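Local coordinates for protein L-talarate/galactarate dehydratase (Salmonella typhimurium, PDB 2PP0) that catalyses the magnesium-dependent dehydration of L-talarate and galactarate to 5-keto-4-deoxy-D-glucarate and, in competition with it, epimerises L-talarate to galactarate, at residues T58-I63 with Y80-G85; S161-N166 with D365-I370; I249-P254 with T272-G277. All coordinates share one frame; numbering follows the deposited sequence.

Interaction 1 belongs to the N-terminal capping domain, while interaction 3 lies in the barrel, which carries the metal ligands. Their centres are about 25 Å apart, yet both send residues into one active site: Lys-82 and Arg-83 for the substrate from 80-85, Glu-252 for magnesium from 249-254. Interaction 2, its centre about 26 Å from that of interaction 1 and about 20 Å from that of interaction 3, closes a long loop of chain inside which interaction 3 is nested. These last two touch directly, with Tyr-165 CE2 3.5 Å from Trp-250 CH2. Interaction 1 reaches neither, its nearest atoms staying about 9 Å from interaction 3 and about 10 Å from interaction 2.

Interaction 1 of 3, residues T58-I63 with Y80-G85; sequences TEVAII and YSKRAG
Ala-61 and Ser-81 pair across the hairpin of strands 57-69 and 74-81, and the side chains divide to its two faces around them. Ala-61 N bonds Ser-81 O and Ser-81 N bonds Ala-61 O, each at 3.0 Å. On the face of this antiparallel hydrogen-bonded pair the two CB atoms stand 4.1 Å apart, with Ile-89 of helix 86-96 packed on Ser-81.

The opposite face belongs to Ile-62 and Tyr-80, a non-hydrogen-bonded pair. Here the tyrosine is touched at its root: Ile-62 CD1 comes to 3.8 Å from Tyr-80 CB, and Val-60 CG1 approaches the same CB at 4.2 Å, both side chains running obliquely to the tyrosine. Val-60 CG1 also lies 3.9 Å from Ser-81 O. With CG set between the backbone N and the carbonyl carbon (chi1 74°), the Tyr-80 ring rises off the hairpin, packs edge-to-face with Phe-329 and touches His-328, an active-site residue, while its hydroxyl hydrogen-bonds Asp-301.

Beyond the pairing the chain turns. Ser-81 OG, turned to the carbonyl side of its residue (chi1 -178°), donates to Arg-83 O at 2.9 Å from above the carbonyl plane, tying the turn down just before Gly-85, which takes the N-cap position of helix 86-96. Lys-82, extended beyond CG, lies near Phe-329 and Phe-350 in cation-pi contacts, and its NZ hydrogen-bonds a glycerol, probably from the crystallisation liquor.

The chemistry is split accordingly. Between the strands there are backbone bonds and aliphatic carbon, whereas the polar ends of Tyr-80 and Lys-82 are carried away from the hairpin to the active site. Lys-82 and Arg-83 bind substrate, consistent with the capping domain's part in specificity in the enolase superfamily.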
ATOM      1  N   THR B  58       0.927   6.441 -35.722  1.00 35.12           N
ATOM      2  CA  THR B  58       1.221   7.788 -36.199  1.00 36.36           C
ATOM      3  C   THR B  58       0.891   8.896 -35.204  1.00 35.93           C
ATOM      4  O   THR B  58       1.159  10.069 -35.461  1.00 36.34           O
ATOM      5  CB  THR B  58       0.472   8.078 -37.509  1.00 36.00           C
ATOM      6  OG1 THR B  58      -0.940   7.968 -37.286  1.00 36.73           O
ATOM      7  CG2 THR B  58       0.897   7.089 -38.588  1.00 36.52           C
ATOM      8  N   GLU B  59       0.307   8.529 -34.071  1.00 35.64           N
ATOM      9  CA  GLU B  59      -0.034   9.512 -33.050  1.00 34.79           C
ATOM     10  C   GLU B  59      -0.395   8.791 -31.762  1.00 34.53           C
ATOM     11  O   GLU B  59      -0.629   7.580 -31.764  1.00 33.16           O
ATOM     12  CB  GLU B  59      -1.219  10.372 -33.500  1.00 35.24           C
ATOM     13  CG  GLU B  59      -2.534   9.606 -33.619  1.00 36.36           C
ATOM     14  CD  GLU B  59      -3.712  10.503 -33.948  1.00 36.93           C
ATOM     15  OE1 GLU B  59      -3.515  11.733 -34.064  1.00 36.87           O
ATOM     16  OE2 GLU B  59      -4.839   9.979 -34.085  1.00 36.66           O
ATOM     17  N   VAL B  60      -0.425   9.534 -30.661  1.00 32.94           N
ATOM     18  CA  VAL B  60      -0.778   8.961 -29.370  1.00 30.17           C
ATOM     19  C   VAL B  60      -1.856   9.814 -28.725  1.00 30.44           C
ATOM     20  O   VAL B  60      -1.700  11.033 -28.589  1.00 31.15           O
ATOM     21  CB  VAL B  60       0.442   8.897 -28.419  1.00 31.05           C
ATOM     22  CG1 VAL B  60       0.031   8.280 -27.078  1.00 27.92           C
ATOM     23  CG2 VAL B  60       1.550   8.079 -29.047  1.00 29.03           C
ATOM     24  N   ALA B  61      -2.964   9.182 -28.354  1.00 28.82           N
ATOM     25  CA  ALA B  61      -4.048   9.892 -27.697  1.00 29.35           C
ATOM     26  C   ALA B  61      -3.624  10.081 -26.244  1.00 29.82           C
ATOM     27  O   ALA B  61      -3.065   9.168 -25.634  1.00 30.25           O
ATOM     28  CB  ALA B  61      -5.333   9.079 -27.761  1.00 29.02           C
ATOM     29  N   ILE B  62      -3.879  11.264 -25.700  1.00 29.58           N
ATOM     30  CA  ILE B  62      -3.525  11.562 -24.317  1.00 28.72           C
ATOM     31  C   ILE B  62      -4.745  12.149 -23.623  1.00 28.49           C
ATOM     32  O   ILE B  62      -5.275  13.168 -24.060  1.00 31.23           O
ATOM     33  CB  ILE B  62      -2.374  12.603 -24.234  1.00 30.86           C
ATOM     34  CG1 ILE B  62      -1.115  12.068 -24.927  1.00 30.68           C
ATOM     35  CG2 ILE B  62      -2.083  12.940 -22.774  1.00 28.05           C
ATOM     36  CD1 ILE B  62      -0.467  10.884 -24.229  1.00 32.60           C
ATOM     37  N   ILE B  63      -5.206  11.506 -22.558  1.00 27.33           N
ATOM     38  CA  ILE B  63      -6.355  12.028 -21.827  1.00 28.32           C
ATOM     39  C   ILE B  63      -5.806  12.596 -20.522  1.00 30.78           C
ATOM     40  O   ILE B  63      -5.210  11.880 -19.713  1.00 31.39           O
ATOM     41  CB  ILE B  63      -7.416  10.938 -21.538  1.00 27.16           C
ATOM     42  CG1 ILE B  63      -7.915  10.319 -22.852  1.00 27.64           C
ATOM     43  CG2 ILE B  63      -8.616  11.554 -20.825  1.00 26.90           C
ATOM     44  CD1 ILE B  63      -6.904   9.407 -23.542  1.00 30.02           C
ATOM     45  N   TYR B  80      -3.455   7.210 -21.711  1.00 29.92           N
ATOM     46  CA  TYR B  80      -3.222   7.344 -23.137  1.00 30.14           C
ATOM     47  C   TYR B  80      -3.777   6.151 -23.885  1.00 30.93           C
ATOM     48  O   TYR B  80      -4.243   5.186 -23.286  1.00 29.12           O
ATOM     49  CB  TYR B  80      -1.721   7.415 -23.402  1.00 30.51           C
ATOM     50  CG  TYR B  80      -1.043   6.065 -23.248  1.00 33.18           C
ATOM     51  CD1 TYR B  80      -0.871   5.218 -24.347  1.00 33.60           C
ATOM     52  CD2 TYR B  80      -0.650   5.600 -21.995  1.00 32.34           C
ATOM     53  CE1 TYR B  80      -0.330   3.941 -24.197  1.00 34.35           C
ATOM     54  CE2 TYR B  80      -0.108   4.326 -21.836  1.00 34.29           C
ATOM     55  CZ  TYR B  80       0.048   3.502 -22.940  1.00 34.94           C
ATOM     56  OH  TYR B  80       0.572   2.234 -22.783  1.00 36.33           O
ATOM     57  N   SER B  81      -3.712   6.231 -25.205  1.00 31.35           N
ATOM     58  CA  SER B  81      -4.146   5.135 -26.050  1.00 32.73           C
ATOM     59  C   SER B  81      -3.326   5.184 -27.322  1.00 32.44           C
ATOM     60  O   SER B  81      -3.159   6.246 -27.920  1.00 32.96           O
ATOM     61  CB  SER B  81      -5.633   5.243 -26.391  1.00 33.07           C
ATOM     62  OG  SER B  81      -6.032   4.129 -27.179  1.00 33.44           O
ATOM     63  N   LYS B  82      -2.767   4.043 -27.703  1.00 32.08           N
ATOM     64  CA  LYS B  82      -2.003   3.960 -28.934  1.00 32.79           C
ATOM     65  C   LYS B  82      -2.931   3.202 -29.871  1.00 32.89           C
ATOM     66  O   LYS B  82      -3.133   2.000 -29.725  1.00 33.33           O
ATOM     67  CB  LYS B  82      -0.680   3.224 -28.702  1.00 31.82           C
ATOM     68  CG  LYS B  82       0.279   4.063 -27.864  1.00 33.58           C
ATOM     69  CD  LYS B  82       1.637   3.435 -27.658  1.00 35.03           C
ATOM     70  CE  LYS B  82       2.468   4.345 -26.744  1.00 37.60           C
ATOM     71  NZ  LYS B  82       3.870   3.888 -26.541  1.00 38.95           N
ATOM     72  N   ARG B  83      -3.513   3.949 -30.806  1.00 32.53           N
ATOM     73  CA  ARG B  83      -4.484   3.460 -31.777  1.00 32.25           C
ATOM     74  C   ARG B  83      -5.856   3.642 -31.126  1.00 33.02           C
ATOM     75  O   ARG B  83      -5.968   4.343 -30.120  1.00 33.22           O
ATOM     76  CB  ARG B  83      -4.222   1.993 -32.156  1.00 31.36           C
ATOM     77  CG  ARG B  83      -2.901   1.808 -32.891  1.00 32.15           C
ATOM     78  CD  ARG B  83      -2.724   0.407 -33.447  1.00 33.56           C
ATOM     79  NE  ARG B  83      -1.480   0.290 -34.207  1.00 32.30           N
ATOM     80  CZ  ARG B  83      -0.263   0.238 -33.669  1.00 36.37           C
ATOM     81  NH1 ARG B  83      -0.103   0.289 -32.347  1.00 34.88           N
ATOM     82  NH2 ARG B  83       0.803   0.145 -34.459  1.00 35.25           N
ATOM     83  N   ALA B  84      -6.893   3.026 -31.681  1.00 31.20           N
ATOM     84  CA  ALA B  84      -8.241   3.191 -31.139  1.00 31.69           C
ATOM     85  C   ALA B  84      -8.352   2.976 -29.629  1.00 31.44           C
ATOM     86  O   ALA B  84      -7.775   2.035 -29.073  1.00 31.71           O
ATOM     87  CB  ALA B  84      -9.213   2.273 -31.872  1.00 31.53           C
ATOM     88  N   GLY B  85      -9.110   3.854 -28.975  1.00 30.28           N
ATOM     89  CA  GLY B  85      -9.295   3.756 -27.537  1.00 30.53           C
ATOM     90  C   GLY B  85      -9.348   5.099 -26.823  1.00 28.40           C
ATOM     91  O   GLY B  85     -10.000   5.222 -25.790  1.00 29.07           O
TER

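Interaction 2 of 3, residues S161-N166 with D365-I370; sequences SVQCYN and DGRMWI
Ser-161 is held from two directions, and that end of the contact is the dense one. Its CB sits 3.6 Å from the centroid of the Trp-369 five-membered ring, squarely over the face, a CH-pi contact. Its hydroxyl and carbonyl meet Arg-367, which grips it side-on: NE donates to Ser-161 OG at 2.8 Å, with the hydroxyl only 4° out of the guanidinium plane, while NH2 takes Ser-161 O at 3.0 Å, approaching from well above that carbonyl's plane. The bend of Arg-367 at chi3 (74°) brings the guanidinium back across strand 161-166, where Gln-163 N lies over one of its faces. Beside this, Val-162 and Met-368 exchange two backbone bonds as an antiparallel hydrogen-bonded pair; Met-368 CE, also buried, meets Cys-164 SG at 3.9 Å.

Further along, at the non-hydrogen-bonded pair of Gln-163 and Arg-367, the side chains diverge. This side, with Gly-366, is more open to solvent; Gln-163 CG still lies 3.4 Å from Arg-367 NH1. The contact ends where Cys-164 N bonds Gly-366 O at 3.0 Å. Strand 161-166 continues past Gly-366, pairing on its other edge with strand 346-349.

Trp-369 also packs on Thr-20 of the second subunit, and Arg-367 has a salt bridge to Glu-344. An acid, a carbonyl and a hydroxyl together probably keep the guanidinium from rotating, and OG and O of the buried Ser-161 gain a donor each.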
ATOM      1  N   SER B 161      17.267   7.212  -8.031  1.00 32.00           N
ATOM      2  CA  SER B 161      17.327   7.187  -9.487  1.00 32.36           C
ATOM      3  C   SER B 161      17.040   5.753  -9.937  1.00 31.63           C
ATOM      4  O   SER B 161      17.148   4.818  -9.141  1.00 31.26           O
ATOM      5  CB  SER B 161      18.708   7.635  -9.986  1.00 31.11           C
ATOM      6  OG  SER B 161      19.728   6.744  -9.579  1.00 33.85           O
ATOM      7  N   VAL B 162      16.677   5.580 -11.206  1.00 31.32           N
ATOM      8  CA  VAL B 162      16.358   4.253 -11.723  1.00 30.85           C
ATOM      9  C   VAL B 162      17.084   3.929 -13.029  1.00 30.85           C
ATOM     10  O   VAL B 162      17.168   4.775 -13.922  1.00 31.64           O
ATOM     11  CB  VAL B 162      14.830   4.119 -11.965  1.00 32.12           C
ATOM     12  CG1 VAL B 162      14.495   2.728 -12.497  1.00 30.99           C
ATOM     13  CG2 VAL B 162      14.070   4.378 -10.670  1.00 33.31           C
ATOM     14  N   GLN B 163      17.603   2.703 -13.135  1.00 32.18           N
ATOM     15  CA  GLN B 163      18.290   2.252 -14.351  1.00 33.39           C
ATOM     16  C   GLN B 163      17.318   2.508 -15.495  1.00 33.32           C
ATOM     17  O   GLN B 163      16.138   2.195 -15.378  1.00 33.43           O
ATOM     18  CB  GLN B 163      18.559   0.747 -14.319  1.00 36.21           C
ATOM     19  CG  GLN B 163      19.424   0.235 -13.207  1.00 38.47           C
ATOM     20  CD  GLN B 163      19.527  -1.277 -13.248  1.00 37.57           C
ATOM     21  OE1 GLN B 163      18.522  -1.984 -13.147  1.00 38.15           O
ATOM     22  NE2 GLN B 163      20.740  -1.781 -13.403  1.00 38.14           N
ATOM     23  N   CYS B 164      17.814   3.032 -16.608  1.00 33.52           N
ATOM     24  CA  CYS B 164      16.950   3.341 -17.738  1.00 33.51           C
ATOM     25  C   CYS B 164      17.482   2.787 -19.064  1.00 33.88           C
ATOM     26  O   CYS B 164      18.682   2.853 -19.336  1.00 34.23           O
ATOM     27  CB  CYS B 164      16.791   4.866 -17.822  1.00 35.42           C
ATOM     28  SG  CYS B 164      15.544   5.478 -18.972  1.00 39.33           S
ATOM     29  N   TYR B 165      16.583   2.232 -19.878  1.00 32.37           N
ATOM     30  CA  TYR B 165      16.952   1.700 -21.183  1.00 32.22           C
ATOM     31  C   TYR B 165      16.100   2.411 -22.240  1.00 32.46           C
ATOM     32  O   TYR B 165      15.016   2.913 -21.935  1.00 33.14           O
ATOM     33  CB  TYR B 165      16.729   0.176 -21.232  1.00 32.21           C
ATOM     34  CG  TYR B 165      15.280  -0.271 -21.305  1.00 31.98           C
ATOM     35  CD1 TYR B 165      14.622  -0.379 -22.534  1.00 33.10           C
ATOM     36  CD2 TYR B 165      14.569  -0.588 -20.150  1.00 31.96           C
ATOM     37  CE1 TYR B 165      13.288  -0.792 -22.610  1.00 30.63           C
ATOM     38  CE2 TYR B 165      13.237  -1.000 -20.210  1.00 32.11           C
ATOM     39  CZ  TYR B 165      12.604  -1.101 -21.445  1.00 32.37           C
ATOM     40  OH  TYR B 165      11.292  -1.513 -21.507  1.00 32.02           O
ATOM     41  N   ASN B 166      16.589   2.483 -23.473  1.00 33.86           N
ATOM     42  CA  ASN B 166      15.817   3.142 -24.521  1.00 34.13           C
ATOM     43  C   ASN B 166      15.129   2.145 -25.448  1.00 34.89           C
ATOM     44  O   ASN B 166      15.678   1.088 -25.755  1.00 34.50           O
ATOM     45  CB  ASN B 166      16.699   4.074 -25.356  1.00 35.35           C
ATOM     46  CG  ASN B 166      15.973   4.606 -26.587  1.00 37.09           C
ATOM     47  OD1 ASN B 166      15.862   3.919 -27.602  1.00 36.79           O
ATOM     48  ND2 ASN B 166      15.459   5.825 -26.493  1.00 38.65           N
ATOM     49  N   ASP B 365      24.574   8.732 -16.326  1.00 37.63           N
ATOM     50  CA  ASP B 365      25.242   7.469 -16.049  1.00 38.66           C
ATOM     51  C   ASP B 365      24.320   6.249 -16.046  1.00 37.94           C
ATOM     52  O   ASP B 365      24.346   5.443 -15.115  1.00 37.33           O
ATOM     53  CB  ASP B 365      26.000   7.560 -14.721  1.00 41.73           C
ATOM     54  CG  ASP B 365      27.154   8.547 -14.780  1.00 45.38           C
ATOM     55  OD1 ASP B 365      27.998   8.420 -15.697  1.00 46.74           O
ATOM     56  OD2 ASP B 365      27.219   9.448 -13.913  1.00 48.28           O
ATOM     57  N   GLY B 366      23.510   6.126 -17.095  1.00 36.53           N
ATOM     58  CA  GLY B 366      22.604   4.994 -17.219  1.00 35.98           C
ATOM     59  C   GLY B 366      21.388   4.987 -16.313  1.00 35.33           C
ATOM     60  O   GLY B 366      20.687   3.977 -16.240  1.00 35.74           O
ATOM     61  N   ARG B 367      21.117   6.098 -15.633  1.00 33.65           N
ATOM     62  CA  ARG B 367      19.967   6.161 -14.730  1.00 33.19           C
ATOM     63  C   ARG B 367      19.160   7.455 -14.867  1.00 33.21           C
ATOM     64  O   ARG B 367      19.696   8.504 -15.240  1.00 33.28           O
ATOM     65  CB  ARG B 367      20.443   6.014 -13.276  1.00 32.81           C
ATOM     66  CG  ARG B 367      21.315   4.790 -13.012  1.00 32.21           C
ATOM     67  CD  ARG B 367      21.783   4.751 -11.559  1.00 32.16           C
ATOM     68  NE  ARG B 367      20.720   4.361 -10.629  1.00 32.76           N
ATOM     69  CZ  ARG B 367      20.417   3.102 -10.326  1.00 29.84           C
ATOM     70  NH1 ARG B 367      21.096   2.103 -10.873  1.00 30.81           N
ATOM     71  NH2 ARG B 367      19.436   2.840  -9.474  1.00 31.48           N
ATOM     72  N   MET B 368      17.866   7.378 -14.571  1.00 32.31           N
ATOM     73  CA  MET B 368      17.013   8.558 -14.639  1.00 33.65           C
ATOM     74  C   MET B 368      16.848   9.011 -13.188  1.00 33.95           C
ATOM     75  O   MET B 368      16.499   8.214 -12.312  1.00 34.47           O
ATOM     76  CB  MET B 368      15.656   8.216 -15.277  1.00 33.56           C
ATOM     77  CG  MET B 368      14.943   9.405 -15.940  1.00 36.04           C
ATOM     78  SD  MET B 368      15.863  10.194 -17.320  1.00 31.08           S
ATOM     79  CE  MET B 368      15.173   9.331 -18.739  1.00 37.25           C
ATOM     80  N   TRP B 369      17.119  10.287 -12.930  1.00 33.01           N
ATOM     81  CA  TRP B 369      17.041  10.817 -11.577  1.00 33.11           C
ATOM     82  C   TRP B 369      15.738  11.489 -11.204  1.00 32.53           C
ATOM     83  O   TRP B 369      15.127  12.183 -12.014  1.00 32.77           O
ATOM     84  CB  TRP B 369      18.196  11.791 -11.336  1.00 34.62           C
ATOM     85  CG  TRP B 369      19.508  11.101 -11.260  1.00 35.37           C
ATOM     86  CD1 TRP B 369      20.210  10.551 -12.293  1.00 35.86           C
ATOM     87  CD2 TRP B 369      20.240  10.798 -10.070  1.00 35.95           C
ATOM     88  NE1 TRP B 369      21.332   9.919 -11.818  1.00 36.63           N
ATOM     89  CE2 TRP B 369      21.374  10.055 -10.455  1.00 35.86           C
ATOM     90  CE3 TRP B 369      20.044  11.079  -8.711  1.00 37.04           C
ATOM     91  CZ2 TRP B 369      22.312   9.590  -9.532  1.00 37.25           C
ATOM     92  CZ3 TRP B 369      20.978  10.616  -7.790  1.00 37.11           C
ATOM     93  CH2 TRP B 369      22.098   9.880  -8.207  1.00 36.95           C
ATOM     94  N   ILE B 370      15.316  11.271  -9.960  1.00 31.75           N
ATOM     95  CA  ILE B 370      14.094  11.877  -9.449  1.00 30.84           C
ATOM     96  C   ILE B 370      14.460  13.292  -9.021  1.00 32.22           C
ATOM     97  O   ILE B 370      15.374  13.482  -8.210  1.00 30.77           O
ATOM     98  CB  ILE B 370      13.564  11.111  -8.217  1.00 32.02           C
ATOM     99  CG1 ILE B 370      13.280   9.651  -8.586  1.00 31.53           C
ATOM    100  CG2 ILE B 370      12.307  11.780  -7.688  1.00 30.88           C
ATOM    101  CD1 ILE B 370      12.844   8.807  -7.403  1.00 31.74           C
TER

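Interaction 3 of 3, residues I249-P254 with T272-G277; sequences IWIEEP and TPIATG
Ile-251 joins the two strands through both of its backbone polar atoms: its N takes Pro-273 O at 2.9 Å and its O receives Ala-275 N, also at 2.9 Å. Glu-253 N then closes on Ala-275 O at 2.7 Å. Over these bonds Ala-275 CB rests on one face of the Trp-250 indole, a CH-pi contact 3.9 Å from the centroid of the five-membered ring and so toward the rim of the indole as a whole. Trp-250 owes this position to a chi1 of 74°, which folds its ring over the neighbouring strand. On the other face of the sheet Ile-251 CG1 meets Thr-272 CG2 at 3.8 Å, the side chains crossing at about a right angle, and Ile-274 CD1 packs against Ile-251 CB.

This is a parallel pair in a beta-alpha-beta unit of the enolase-superfamily barrel, with helix 260-269 as the connection; Pro-254 and Ile-274 lie against that helix. At the C-terminal end of the first strand stands Glu-252, a magnesium ligand, its side chain extended (chi1 -177°), which carries OE1 to a salt bridge with Lys-195 and a hydrogen bond with Gln-299. Trp-250 NE1 adds a weak bond to the same oxygen. OE2 lies close to Asp-226 OD2, like charges brought together where both residues bind magnesium.

Farther out, a water donates to Glu-253 OE2 at 3.0 Å and accepts from Thr-276 OG1 at 2.6 Å, bridging the strand ends. The Trp-250 ring is itself wedged among Tyr-165, Phe-297 and Trp-346.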
ATOM      1  N   ILE B 249      19.049  -9.103 -20.856  1.00 33.03           N
ATOM      2  CA  ILE B 249      18.484  -8.798 -19.547  1.00 32.14           C
ATOM      3  C   ILE B 249      17.131  -9.502 -19.474  1.00 31.43           C
ATOM      4  O   ILE B 249      16.728  -9.984 -18.416  1.00 32.10           O
ATOM      5  CB  ILE B 249      18.279  -7.275 -19.349  1.00 31.35           C
ATOM      6  CG1 ILE B 249      19.632  -6.558 -19.383  1.00 30.00           C
ATOM      7  CG2 ILE B 249      17.568  -7.012 -18.023  1.00 30.41           C
ATOM      8  CD1 ILE B 249      20.620  -7.064 -18.324  1.00 31.69           C
ATOM      9  N   TRP B 250      16.431  -9.553 -20.609  1.00 31.27           N
ATOM     10  CA  TRP B 250      15.140 -10.233 -20.676  1.00 29.44           C
ATOM     11  C   TRP B 250      14.599 -10.369 -22.100  1.00 28.86           C
ATOM     12  O   TRP B 250      15.083  -9.725 -23.027  1.00 28.77           O
ATOM     13  CB  TRP B 250      14.096  -9.510 -19.802  1.00 29.45           C
ATOM     14  CG  TRP B 250      13.569  -8.189 -20.341  1.00 30.26           C
ATOM     15  CD1 TRP B 250      12.950  -7.972 -21.550  1.00 31.60           C
ATOM     16  CD2 TRP B 250      13.575  -6.924 -19.667  1.00 30.79           C
ATOM     17  NE1 TRP B 250      12.573  -6.655 -21.662  1.00 31.11           N
ATOM     18  CE2 TRP B 250      12.944  -5.989 -20.523  1.00 31.41           C
ATOM     19  CE3 TRP B 250      14.052  -6.487 -18.423  1.00 30.94           C
ATOM     20  CZ2 TRP B 250      12.779  -4.642 -20.174  1.00 30.01           C
ATOM     21  CZ3 TRP B 250      13.888  -5.144 -18.074  1.00 30.60           C
ATOM     22  CH2 TRP B 250      13.256  -4.241 -18.951  1.00 31.90           C
ATOM     23  N   ILE B 251      13.607 -11.238 -22.257  1.00 28.77           N
ATOM     24  CA  ILE B 251      12.925 -11.440 -23.539  1.00 28.78           C
ATOM     25  C   ILE B 251      11.493 -11.042 -23.207  1.00 27.72           C
ATOM     26  O   ILE B 251      10.822 -11.703 -22.420  1.00 28.33           O
ATOM     27  CB  ILE B 251      12.957 -12.915 -23.996  1.00 31.08           C
ATOM     28  CG1 ILE B 251      14.400 -13.332 -24.300  1.00 29.52           C
ATOM     29  CG2 ILE B 251      12.093 -13.093 -25.244  1.00 30.30           C
ATOM     30  CD1 ILE B 251      14.575 -14.824 -24.526  1.00 31.02           C
ATOM     31  N   GLU B 252      11.033  -9.951 -23.799  1.00 26.98           N
ATOM     32  CA  GLU B 252       9.707  -9.430 -23.512  1.00 28.03           C
ATOM     33  C   GLU B 252       8.622  -9.886 -24.473  1.00 29.54           C
ATOM     34  O   GLU B 252       8.856 -10.036 -25.670  1.00 30.82           O
ATOM     35  CB  GLU B 252       9.777  -7.903 -23.492  1.00 26.81           C
ATOM     36  CG  GLU B 252       8.481  -7.196 -23.135  1.00 29.16           C
ATOM     37  CD  GLU B 252       8.673  -5.692 -23.055  1.00 31.69           C
ATOM     38  OE1 GLU B 252       9.844  -5.255 -22.981  1.00 32.16           O
ATOM     39  OE2 GLU B 252       7.667  -4.951 -23.051  1.00 31.18           O
ATOM     40  N   GLU B 253       7.431 -10.104 -23.931  1.00 30.48           N
ATOM     41  CA  GLU B 253       6.280 -10.518 -24.720  1.00 31.37           C
ATOM     42  C   GLU B 253       6.577 -11.482 -25.866  1.00 32.24           C
ATOM     43  O   GLU B 253       6.325 -11.169 -27.033  1.00 31.54           O
ATOM     44  CB  GLU B 253       5.566  -9.285 -25.275  1.00 30.77           C
ATOM     45  CG  GLU B 253       4.849  -8.474 -24.218  1.00 31.37           C
ATOM     46  CD  GLU B 253       3.669  -7.708 -24.779  1.00 34.11           C
ATOM     47  OE1 GLU B 253       3.888  -6.798 -25.606  1.00 34.38           O
ATOM     48  OE2 GLU B 253       2.520  -8.022 -24.393  1.00 32.64           O
ATOM     49  N   PRO B 254       7.115 -12.669 -25.552  1.00 31.44           N
ATOM     50  CA  PRO B 254       7.403 -13.609 -26.634  1.00 33.08           C
ATOM     51  C   PRO B 254       6.121 -14.199 -27.222  1.00 33.38           C
ATOM     52  O   PRO B 254       6.097 -14.609 -28.380  1.00 34.63           O
ATOM     53  CB  PRO B 254       8.283 -14.657 -25.957  1.00 32.91           C
ATOM     54  CG  PRO B 254       7.780 -14.654 -24.537  1.00 32.05           C
ATOM     55  CD  PRO B 254       7.622 -13.173 -24.263  1.00 33.44           C
ATOM     56  N   THR B 272      17.447 -17.130 -19.363  1.00 35.45           N
ATOM     57  CA  THR B 272      17.207 -15.723 -19.651  1.00 34.60           C
ATOM     58  C   THR B 272      15.852 -15.353 -19.070  1.00 33.76           C
ATOM     59  O   THR B 272      14.889 -16.111 -19.192  1.00 33.06           O
ATOM     60  CB  THR B 272      17.153 -15.446 -21.164  1.00 34.43           C
ATOM     61  OG1 THR B 272      18.401 -15.806 -21.763  1.00 37.65           O
ATOM     62  CG2 THR B 272      16.875 -13.969 -21.422  1.00 33.92           C
ATOM     63  N   PRO B 273      15.763 -14.192 -18.415  1.00 33.19           N
ATOM     64  CA  PRO B 273      14.490 -13.767 -17.832  1.00 32.32           C
ATOM     65  C   PRO B 273      13.428 -13.508 -18.896  1.00 31.87           C
ATOM     66  O   PRO B 273      13.743 -13.098 -20.015  1.00 31.40           O
ATOM     67  CB  PRO B 273      14.869 -12.493 -17.078  1.00 33.39           C
ATOM     68  CG  PRO B 273      16.288 -12.773 -16.654  1.00 33.65           C
ATOM     69  CD  PRO B 273      16.873 -13.358 -17.918  1.00 34.99           C
ATOM     70  N   ILE B 274      12.172 -13.762 -18.543  1.00 31.37           N
ATOM     71  CA  ILE B 274      11.051 -13.525 -19.454  1.00 30.25           C
ATOM     72  C   ILE B 274      10.282 -12.348 -18.869  1.00 29.28           C
ATOM     73  O   ILE B 274      10.095 -12.276 -17.657  1.00 29.59           O
ATOM     74  CB  ILE B 274      10.109 -14.758 -19.534  1.00 30.51           C
ATOM     75  CG1 ILE B 274      10.848 -15.934 -20.179  1.00 30.38           C
ATOM     76  CG2 ILE B 274       8.849 -14.414 -20.342  1.00 29.53           C
ATOM     77  CD1 ILE B 274      11.345 -15.645 -21.585  1.00 31.63           C
ATOM     78  N   ALA B 275       9.849 -11.428 -19.724  1.00 28.45           N
ATOM     79  CA  ALA B 275       9.104 -10.258 -19.275  1.00 28.88           C
ATOM     80  C   ALA B 275       7.795 -10.105 -20.039  1.00 29.63           C
ATOM     81  O   ALA B 275       7.720 -10.445 -21.218  1.00 29.61           O
ATOM     82  CB  ALA B 275       9.949  -9.002 -19.458  1.00 27.51           C
ATOM     83  N   THR B 276       6.768  -9.593 -19.365  1.00 29.39           N
ATOM     84  CA  THR B 276       5.480  -9.373 -20.012  1.00 29.17           C
ATOM     85  C   THR B 276       4.518  -8.602 -19.119  1.00 29.84           C
ATOM     86  O   THR B 276       4.776  -8.407 -17.920  1.00 28.09           O
ATOM     87  CB  THR B 276       4.810 -10.709 -20.414  1.00 29.17           C
ATOM     88  OG1 THR B 276       3.675 -10.438 -21.249  1.00 28.78           O
ATOM     89  CG2 THR B 276       4.350 -11.472 -19.174  1.00 29.15           C
ATOM     90  N   GLY B 277       3.416  -8.143 -19.716  1.00 28.43           N
ATOM     91  CA  GLY B 277       2.405  -7.425 -18.957  1.00 27.55           C
ATOM     92  C   GLY B 277       1.932  -6.065 -19.445  1.00 26.53           C
ATOM     93  O   GLY B 277       0.892  -5.586 -18.991  1.00 24.57           O
TER
HETATM   94  O   HOH W   1       3.049 -10.868 -23.774  1.00 27.93           O
HETATM   95  O   HOH W   2       1.369  -7.901 -22.136  1.00 33.96           O